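Local atomic coordinates of phage-related protein (Bacillus cereus, PDB entry 4JG2), a protein that is of uncharacterised function but probably binds single-stranded DNA, as a phage-related protein of the Enc34 single-stranded-DNA-binding family. Residues 87-92 / 106-111. Sequence-based numbering, arbitrary orientation.
Sequences AAIEEG and IKLPLR
Ile-89, on helix 75-96, and Ile-106, in the loop that follows it, meet tip to tip, CD1 of Ile-89 lying 4.0 Å from CD1 of Ile-106. The pair illustrates how long aliphatic branches can join backbones that stay well apart: even the nearest CA atoms, those of Ile-89 and Leu-108, are 10.1 Å from each other. In Ile-89, CG1 sits opposite the carbonyl carbon (chi1 -67°) and an extended chi2 of 168° carries CD1 off the helix towards the loop. Ile-106 answers with CG1 set between its backbone N and carbonyl carbon (chi1 65°), and its own extended chi2 delivers the methyl. Leu-108 adds a looser touch, its CD2 4.5 Å from CD1 of Ile-89. Just beyond, Arg-111 folds back along the loop, and its NH1 donates to O of Leu-108 at 2.8 Å, the oxygen lying almost in the guanidinium plane; NH2 of the same group forms a salt bridge with Glu-116. Pro-101 touches both isoleucines, and Val-175 of strand 175-186 packs on Ile-89. With no hydrogen bond across and just 70 Å² buried, helix and loop meet through methyl groups alone, a dispersive, weakly directional contact that shares its apolar cluster with neighbouring residues.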
loop_
_atom_site.group_PDB
_atom_site.type_symbol
_atom_site.label_atom_id
_atom_site.label_comp_id
_atom_site.label_asym_id
_atom_site.label_seq_id
_atom_site.Cartn_x
_atom_site.Cartn_y
_atom_site.Cartn_z
ATOM N N ALA A 87 -13.477 5.693 -7.265
ATOM C CA ALA A 87 -13.978 4.563 -8.042
ATOM C C ALA A 87 -14.342 3.389 -7.145
ATOM O O ALA A 87 -15.332 2.692 -7.363
ATOM C CB ALA A 87 -13.004 4.158 -9.131
ATOM N N ALA A 88 -13.587 3.164 -6.089
ATOM C CA ALA A 88 -13.889 2.111 -5.110
ATOM C C ALA A 88 -15.212 2.345 -4.442
ATOM O O ALA A 88 -16.000 1.421 -4.217
ATOM C CB ALA A 88 -12.735 1.964 -4.121
ATOM N N ILE A 89 -15.445 3.600 -4.048
ATOM C CA ILE A 89 -16.723 3.968 -3.443
ATOM C C ILE A 89 -17.870 3.716 -4.434
ATOM O O ILE A 89 -18.882 3.090 -4.088
ATOM C CB ILE A 89 -16.712 5.445 -2.954
ATOM C CG1 ILE A 89 -15.711 5.579 -1.784
ATOM C CG2 ILE A 89 -18.126 5.877 -2.543
ATOM C CD1 ILE A 89 -15.386 6.996 -1.385
ATOM N N GLU A 90 -17.699 4.151 -5.685
ATOM C CA GLU A 90 -18.714 3.945 -6.689
ATOM C C GLU A 90 -18.990 2.473 -6.964
ATOM O O GLU A 90 -20.137 2.092 -7.137
ATOM C CB GLU A 90 -18.313 4.683 -7.941
ATOM C CG GLU A 90 -18.426 6.190 -7.719
ATOM C CD GLU A 90 -17.709 6.988 -8.782
ATOM O OE1 GLU A 90 -17.368 6.399 -9.839
ATOM O OE2 GLU A 90 -17.518 8.218 -8.581
ATOM N N GLU A 91 -17.949 1.649 -7.010
ATOM C CA GLU A 91 -18.121 0.218 -7.231
ATOM C C GLU A 91 -18.881 -0.399 -6.040
ATOM O O GLU A 91 -19.679 -1.324 -6.245
ATOM C CB GLU A 91 -16.774 -0.467 -7.460
ATOM C CG GLU A 91 -16.226 -0.170 -8.880
ATOM C CD GLU A 91 -14.915 -0.837 -9.300
ATOM O OE1 GLU A 91 -14.437 -1.706 -8.538
ATOM O OE2 GLU A 91 -14.423 -0.534 -10.433
ATOM N N GLY A 92 -18.634 0.062 -4.812
ATOM C CA GLY A 92 -19.371 -0.384 -3.636
ATOM C C GLY A 92 -20.856 -0.039 -3.774
ATOM O O GLY A 92 -21.695 -0.902 -3.470
ATOM N N ILE A 106 -16.396 8.006 6.695
ATOM C CA ILE A 106 -15.756 6.711 6.461
ATOM C C ILE A 106 -14.223 6.815 6.503
ATOM O O ILE A 106 -13.663 7.894 6.471
ATOM C CB ILE A 106 -16.222 6.140 5.109
ATOM C CG1 ILE A 106 -15.769 7.006 3.939
ATOM C CG2 ILE A 106 -17.701 5.965 5.100
ATOM C CD1 ILE A 106 -16.050 6.448 2.553
ATOM N N LYS A 107 -13.564 5.650 6.577
ATOM C CA LYS A 107 -12.108 5.556 6.608
ATOM C C LYS A 107 -11.614 5.595 5.220
ATOM O O LYS A 107 -12.013 4.771 4.367
ATOM C CB LYS A 107 -11.698 4.259 7.328
ATOM C CG LYS A 107 -10.252 3.941 7.534
ATOM C CD LYS A 107 -10.144 2.790 8.553
ATOM C CE LYS A 107 -8.878 1.975 8.495
ATOM N NZ LYS A 107 -7.632 2.742 8.694
ATOM N N LEU A 108 -10.696 6.490 4.962
ATOM C CA LEU A 108 -10.070 6.641 3.672
ATOM C C LEU A 108 -8.578 6.337 3.753
ATOM O O LEU A 108 -7.969 6.559 4.791
ATOM C CB LEU A 108 -10.288 8.054 3.138
ATOM C CG LEU A 108 -11.711 8.515 2.949
ATOM C CD1 LEU A 108 -11.701 9.991 2.553
ATOM C CD2 LEU A 108 -12.431 7.674 1.935
ATOM N N PRO A 109 -7.971 5.784 2.698
ATOM C CA PRO A 109 -6.620 5.227 2.801
ATOM C C PRO A 109 -5.434 6.163 2.646
ATOM O O PRO A 109 -4.342 5.860 3.113
ATOM C CB PRO A 109 -6.610 4.125 1.715
ATOM C CG PRO A 109 -7.509 4.719 0.663
ATOM C CD PRO A 109 -8.638 5.328 1.472
ATOM N N LEU A 110 -5.621 7.308 1.956
ATOM C CA LEU A 110 -4.452 8.216 1.764
ATOM C C LEU A 110 -4.282 9.066 3.002
ATOM O O LEU A 110 -5.055 10.000 3.246
ATOM C CB LEU A 110 -4.651 9.051 0.521
ATOM C CG LEU A 110 -3.438 9.861 0.120
ATOM C CD1 LEU A 110 -2.355 8.990 -0.488
ATOM C CD2 LEU A 110 -3.848 10.950 -0.842
ATOM N N ARG A 111 -3.266 8.768 3.801
ATOM C CA ARG A 111 -3.015 9.413 5.092
ATOM C C ARG A 111 -1.894 10.420 4.961
ATOM O O ARG A 111 -1.047 10.335 4.077
ATOM C CB ARG A 111 -2.645 8.330 6.113
ATOM C CG ARG A 111 -3.579 7.151 6.204
ATOM C CD ARG A 111 -5.019 7.512 6.236
ATOM N NE ARG A 111 -5.359 8.373 7.338
ATOM C CZ ARG A 111 -6.592 8.657 7.713
ATOM N NH1 ARG A 111 -7.613 8.113 7.058
ATOM N NH2 ARG A 111 -6.802 9.426 8.733
#